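Local coordinates for carboxymuconolactone decarboxylase family protein (PDB 1VKE), which probably acts as an alkylhydroperoxidase-like (AhpD-type) oxidoreductase with a possible role in the antioxidative response, its exact reaction being unestablished, at residues Leu63-Val68 against Ala95-Ala99; Val83-Asp89 against Leu118-Arg122. One frame throughout, in Å; residues are numbered along the deposited sequence.

Interaction 1: residues Leu63-Val68 against Ala95-Ala99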
loop_
_atom_site.group_PDB
_atom_site.type_symbol
_atom_site.label_atom_id
_atom_site.label_comp_id
_atom_site.label_asym_id
_atom_site.label_seq_id
_atom_site.Cartn_x
_atom_site.Cartn_y
_atom_site.Cartn_z
ATOM N N LEU E 63 -6.920 -1.875 -15.117
ATOM C CA LEU E 63 -6.021 -0.705 -15.230
ATOM C C LEU E 63 -6.174 0.210 -14.018
ATOM O O LEU E 63 -5.167 0.652 -13.404
ATOM C CB LEU E 63 -6.307 0.069 -16.522
ATOM C CG LEU E 63 -5.491 1.334 -16.759
ATOM C CD1 LEU E 63 -4.034 1.036 -16.842
ATOM C CD2 LEU E 63 -5.913 2.007 -18.056
ATOM N N VAL E 64 -7.415 0.516 -13.656
ATOM C CA VAL E 64 -7.677 1.360 -12.490
ATOM C C VAL E 64 -7.068 0.722 -11.235
ATOM O O VAL E 64 -6.366 1.400 -10.466
ATOM C CB VAL E 64 -9.201 1.635 -12.319
ATOM C CG1 VAL E 64 -9.503 2.294 -10.971
ATOM C CG2 VAL E 64 -9.650 2.524 -13.470
ATOM N N ALA E 65 -7.364 -0.567 -11.003
ATOM C CA ALA E 65 -6.883 -1.240 -9.789
ATOM C C ALA E 65 -5.345 -1.229 -9.760
ATOM O O ALA E 65 -4.746 -0.942 -8.700
ATOM C CB ALA E 65 -7.391 -2.657 -9.719
ATOM N N SER E 66 -4.720 -1.534 -10.885
ATOM C CA SER E 66 -3.243 -1.620 -10.990
ATOM C C SER E 66 -2.599 -0.259 -10.798
ATOM O O SER E 66 -1.496 -0.178 -10.309
ATOM C CB SER E 66 -2.869 -2.153 -12.390
ATOM O OG SER E 66 -3.381 -3.476 -12.587
ATOM N N THR E 67 -3.272 0.811 -11.211
ATOM C CA THR E 67 -2.743 2.155 -11.048
ATOM C C THR E 67 -2.825 2.655 -9.603
ATOM O O THR E 67 -1.865 3.205 -9.078
ATOM C CB THR E 67 -3.465 3.125 -12.018
ATOM O OG1 THR E 67 -3.295 2.661 -13.360
ATOM C CG2 THR E 67 -2.855 4.536 -11.940
ATOM N N VAL E 68 -3.972 2.496 -8.933
ATOM C CA VAL E 68 -4.076 2.975 -7.574
ATOM C C VAL E 68 -3.161 2.167 -6.632
ATOM O O VAL E 68 -2.722 2.668 -5.564
ATOM C CB VAL E 68 -5.525 2.986 -6.979
ATOM C CG1 VAL E 68 -6.406 3.895 -7.774
ATOM C CG2 VAL E 68 -6.095 1.607 -6.844
ATOM N N ALA E 95 -10.423 6.783 -17.171
ATOM C CA ALA E 95 -10.137 5.789 -16.138
ATOM C C ALA E 95 -8.936 6.147 -15.292
ATOM O O ALA E 95 -8.970 6.005 -14.061
ATOM C CB ALA E 95 -9.933 4.432 -16.786
ATOM N N LEU E 96 -7.850 6.616 -15.914
ATOM C CA LEU E 96 -6.647 6.948 -15.176
ATOM C C LEU E 96 -6.918 8.135 -14.220
ATOM O O LEU E 96 -6.289 8.232 -13.166
ATOM C CB LEU E 96 -5.471 7.252 -16.122
ATOM C CG LEU E 96 -4.853 6.078 -16.894
ATOM C CD1 LEU E 96 -3.894 6.561 -17.998
ATOM C CD2 LEU E 96 -4.153 5.118 -15.920
ATOM N N ASP E 97 -7.804 9.040 -14.624
ATOM C CA ASP E 97 -8.172 10.199 -13.778
ATOM C C ASP E 97 -8.833 9.752 -12.473
ATOM O O ASP E 97 -8.570 10.319 -11.407
ATOM C CB ASP E 97 -9.128 11.125 -14.498
ATOM C CG ASP E 97 -8.448 12.112 -15.406
ATOM O OD1 ASP E 97 -7.225 12.345 -15.265
ATOM O OD2 ASP E 97 -9.118 12.752 -16.260
ATOM N N ILE E 98 -9.660 8.705 -12.541
ATOM C CA ILE E 98 -10.268 8.124 -11.343
ATOM C C ILE E 98 -9.176 7.573 -10.450
ATOM O O ILE E 98 -9.153 7.818 -9.253
ATOM C CB ILE E 98 -11.324 7.043 -11.724
ATOM C CG1 ILE E 98 -12.596 7.699 -12.278
ATOM C CG2 ILE E 98 -11.667 6.212 -10.539
ATOM C CD1 ILE E 98 -13.539 6.779 -13.044
ATOM N N ALA E 99 -8.268 6.804 -11.027
ATOM C CA ALA E 99 -7.136 6.264 -10.273
ATOM C C ALA E 99 -6.283 7.356 -9.606
ATOM O O ALA E 99 -5.862 7.223 -8.459
ATOM C CB ALA E 99 -6.243 5.415 -11.179
#

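Interaction 2: residues Val83-Asp89 against Leu118-Arg122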
loop_
_atom_site.group_PDB
_atom_site.type_symbol
_atom_site.label_atom_id
_atom_site.label_comp_id
_atom_site.label_asym_id
_atom_site.label_seq_id
_atom_site.Cartn_x
_atom_site.Cartn_y
_atom_site.Cartn_z
ATOM N N VAL E 83 -5.885 -1.488 -25.247
ATOM C CA VAL E 83 -5.629 -1.134 -26.665
ATOM C C VAL E 83 -6.112 -2.222 -27.626
ATOM O O VAL E 83 -6.828 -1.951 -28.629
ATOM C CB VAL E 83 -4.119 -0.823 -26.880
ATOM C CG1 VAL E 83 -3.738 -0.728 -28.350
ATOM C CG2 VAL E 83 -3.762 0.470 -26.140
ATOM N N GLN E 84 -5.772 -3.467 -27.308
ATOM C CA GLN E 84 -6.210 -4.620 -28.127
ATOM C C GLN E 84 -7.727 -4.700 -28.263
ATOM O O GLN E 84 -8.238 -5.071 -29.309
ATOM C CB GLN E 84 -5.686 -5.943 -27.557
ATOM C CG GLN E 84 -4.165 -6.123 -27.698
ATOM C CD GLN E 84 -3.642 -7.419 -27.081
ATOM O OE1 GLN E 84 -4.156 -7.880 -26.061
ATOM N NE2 GLN E 84 -2.622 -8.014 -27.714
ATOM N N GLU E 85 -8.430 -4.352 -27.198
ATOM C CA GLU E 85 -9.882 -4.396 -27.153
ATOM C C GLU E 85 -10.539 -3.105 -27.639
ATOM O O GLU E 85 -11.757 -2.937 -27.508
ATOM C CB GLU E 85 -10.354 -4.730 -25.742
ATOM C CG GLU E 85 -9.976 -6.104 -25.250
ATOM C CD GLU E 85 -10.604 -7.246 -26.050
ATOM O OE1 GLU E 85 -11.650 -7.045 -26.721
ATOM O OE2 GLU E 85 -10.036 -8.350 -25.974
ATOM N N GLY E 86 -9.749 -2.209 -28.227
ATOM C CA GLY E 86 -10.300 -1.061 -28.950
ATOM C C GLY E 86 -10.621 0.133 -28.068
ATOM O O GLY E 86 -11.355 1.023 -28.483
ATOM N N ALA E 87 -10.071 0.177 -26.851
ATOM C CA ALA E 87 -10.266 1.360 -26.020
ATOM C C ALA E 87 -9.589 2.565 -26.648
ATOM O O ALA E 87 -8.500 2.423 -27.197
ATOM C CB ALA E 87 -9.739 1.155 -24.615
ATOM N N SER E 88 -10.229 3.727 -26.549
ATOM C CA SER E 88 -9.634 4.998 -27.023
ATOM C C SER E 88 -8.763 5.627 -25.966
ATOM O O SER E 88 -8.908 5.340 -24.773
ATOM C CB SER E 88 -10.729 5.986 -27.399
ATOM O OG SER E 88 -11.418 6.446 -26.246
ATOM N N ASP E 89 -7.857 6.523 -26.377
ATOM C CA ASP E 89 -7.052 7.281 -25.391
ATOM C C ASP E 89 -7.945 8.051 -24.423
ATOM O O ASP E 89 -7.632 8.059 -23.220
ATOM C CB ASP E 89 -6.068 8.258 -26.041
ATOM C CG ASP E 89 -4.881 7.549 -26.707
ATOM O OD1 ASP E 89 -4.760 6.304 -26.599
ATOM O OD2 ASP E 89 -3.985 8.177 -27.330
ATOM N N LEU E 118 1.571 3.944 -23.310
ATOM C CA LEU E 118 0.448 4.057 -24.248
ATOM C C LEU E 118 0.926 4.697 -25.559
ATOM O O LEU E 118 0.560 4.249 -26.660
ATOM C CB LEU E 118 -0.666 4.861 -23.630
ATOM C CG LEU E 118 -1.909 5.115 -24.481
ATOM C CD1 LEU E 118 -2.550 3.815 -24.899
ATOM C CD2 LEU E 118 -2.894 5.992 -23.742
ATOM N N GLU E 119 1.777 5.709 -25.448
ATOM C CA GLU E 119 2.320 6.360 -26.671
ATOM C C GLU E 119 3.103 5.373 -27.504
ATOM O O GLU E 119 2.988 5.382 -28.766
ATOM C CB GLU E 119 3.113 7.598 -26.305
ATOM C CG GLU E 119 2.133 8.699 -25.958
ATOM C CD GLU E 119 2.762 9.962 -25.403
ATOM O OE1 GLU E 119 4.000 10.011 -25.269
ATOM O OE2 GLU E 119 1.982 10.906 -25.098
ATOM N N GLU E 120 3.887 4.517 -26.851
ATOM C CA GLU E 120 4.628 3.471 -27.559
ATOM C C GLU E 120 3.686 2.509 -28.296
ATOM O O GLU E 120 3.927 2.164 -29.471
ATOM C CB GLU E 120 5.508 2.687 -26.578
ATOM C CG GLU E 120 6.439 1.688 -27.239
ATOM C CD GLU E 120 7.283 0.910 -26.218
ATOM O OE1 GLU E 120 7.416 1.392 -25.046
ATOM O OE2 GLU E 120 7.798 -0.176 -26.598
ATOM N N LEU E 121 2.601 2.101 -27.633
ATOM C CA LEU E 121 1.615 1.216 -28.262
ATOM C C LEU E 121 0.940 1.899 -29.470
ATOM O O LEU E 121 0.725 1.269 -30.492
ATOM C CB LEU E 121 0.533 0.799 -27.261
ATOM C CG LEU E 121 1.063 -0.003 -26.064
ATOM C CD1 LEU E 121 -0.043 -0.261 -25.066
ATOM C CD2 LEU E 121 1.696 -1.295 -26.514
ATOM N N ARG E 122 0.587 3.165 -29.324
ATOM C CA ARG E 122 -0.046 3.921 -30.443
ATOM C C ARG E 122 0.904 4.058 -31.632
ATOM O O ARG E 122 0.464 4.006 -32.785
ATOM C CB ARG E 122 -0.576 5.283 -30.001
ATOM C CG ARG E 122 -1.770 5.207 -29.011
ATOM C CD ARG E 122 -2.934 4.374 -29.491
ATOM N NE ARG E 122 -4.037 4.442 -28.534
ATOM C CZ ARG E 122 -5.067 3.607 -28.498
ATOM N NH1 ARG E 122 -5.176 2.628 -29.369
ATOM N NH2 ARG E 122 -5.988 3.780 -27.559
HETATM O O HOH W 1 -7.413 0.712 -29.135
#

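Interaction 1: residues Leu63-Val68 against Ala95-Ala99
Ala99 on helix 89-103 faces Thr67 and Val68 on helix 55-68, in the all-helical AhpD-like fold of the carboxymuconolactone decarboxylase family. The segments run in roughly the same direction, with axes 8.8 Å apart at closest approach and a crossing angle of -35°. No hydrogen bond joins them, and the 336 Å² they bury comes mainly from small and branched side chains. Thr67 can be followed outward from its backbone. Its CB already meets Ala99 CB at 3.7 Å. From there CG2, anti to the backbone N, closes on the same methyl at 3.6 Å. The other branch, OG1, turns back to its own helix and bonds to Leu63 O at 2.7 Å. It comes from above the carbonyl plane, and the backbone N of Thr67 reaches the same oxygen from the opposite face, so two bonds of one residue grip this carbonyl. With OG1 held in this way, the hydroxyl can lie against hydrocarbon, Leu96 CD2, in a buried setting. Leu96, whose side chain runs at about a right angle to that of Thr67, also brings CD2 up to Leu63 CG. One turn away, Val64 uses both branches: CG2, beside its backbone N, rests on Ala95, against both its carbonyl oxygen and its methyl, while CG1 touches Ile98 CG2 more loosely. Helix 72-84 adds Ile75 against Leu63 and Thr67 and Cys74, of the Cys71-Cys74 disulfide, against Ser66; a second subunit packs Met61 on Ala95 and Tyr48 on Ile98, placing the contact next to a subunit interface. The backbones come nearest at Val68 and Ala99, whose CA atoms are 5.2 Å apart; there Val68 CG1 lies against the Ala99 backbone, 3.4 Å from Ala99 O, with the Ala99 methyl also in contact.

Interaction 2: residues Val83-Asp89 against Leu118-Arg122
A Schellman motif ends helix 72-84, and the turn after it, up to the start of helix 89-103, is clasped by Arg122 of helix 108-127. Gly86, at positive phi, is the C-prime residue, and its N bonds to Val83 O. The chain then presents Ala87 O and the Asp89 carboxylate to the arginine. Arg122 NH2 gives Ala87 O a nearly straight bond of 2.9 Å (164°), with the oxygen in the guanidinium plane. Asp89 is gripped side-on, but through a single atom: NE and NH2 approach OD1 at 2.8 Å and 3.0 Å from the same face of the carboxylate, whose plane is turned 44° from the guanidinium. The first torsion of Arg122 (chi1 -67°) sets CG anti to the carbonyl carbon, and a bend at chi2 turns CD and the guanidinium toward Ala87 and Asp89. Water 1, also in the guanidinium plane, accepts from NH1 and donates to both Val83 O and Ala87 O, tying the helix end to the turn. Val83 CG2 covers one face of the guanidinium, offset toward its rim, and also packs on Leu118 CD1 (3.8 Å) and Leu121 CD1 (3.9 Å). Leu118 CD2 lies 3.4 Å from Asp89 OD1, setting hydrocarbon beside the salt bridge. Glu125 forms a second salt bridge with Arg122 NH1, so two carboxylates share the positive charge of the guanidinium. Ile92 touches Ala87, Leu118 and Arg122, and Lys56 meets Ala87: the end of helix 72-84 and the starts of helices 89-103 and 55-68 meet beside an inner part of helix 108-127.

The centres of the two interactions are 15 Å apart and their nearest atoms about 6 Å, without touching. Their segments alternate along the chain: 63-68, 83-89, 95-99, then 118-122. Helix 72-84 follows helix 55-68 and leads through the turn of interaction 2 into helix 89-103, whose middle turns enter interaction 1. Interaction 1 lies beside the Cys71-Cys74 disulfide, probably the redox centre as in AhpD relatives, whereas interaction 2 is at the far end of helix 72-84. Interaction 1 is buried and borders other subunits; interaction 2 is partly buried and touched by no other chain of the six-chain assembly.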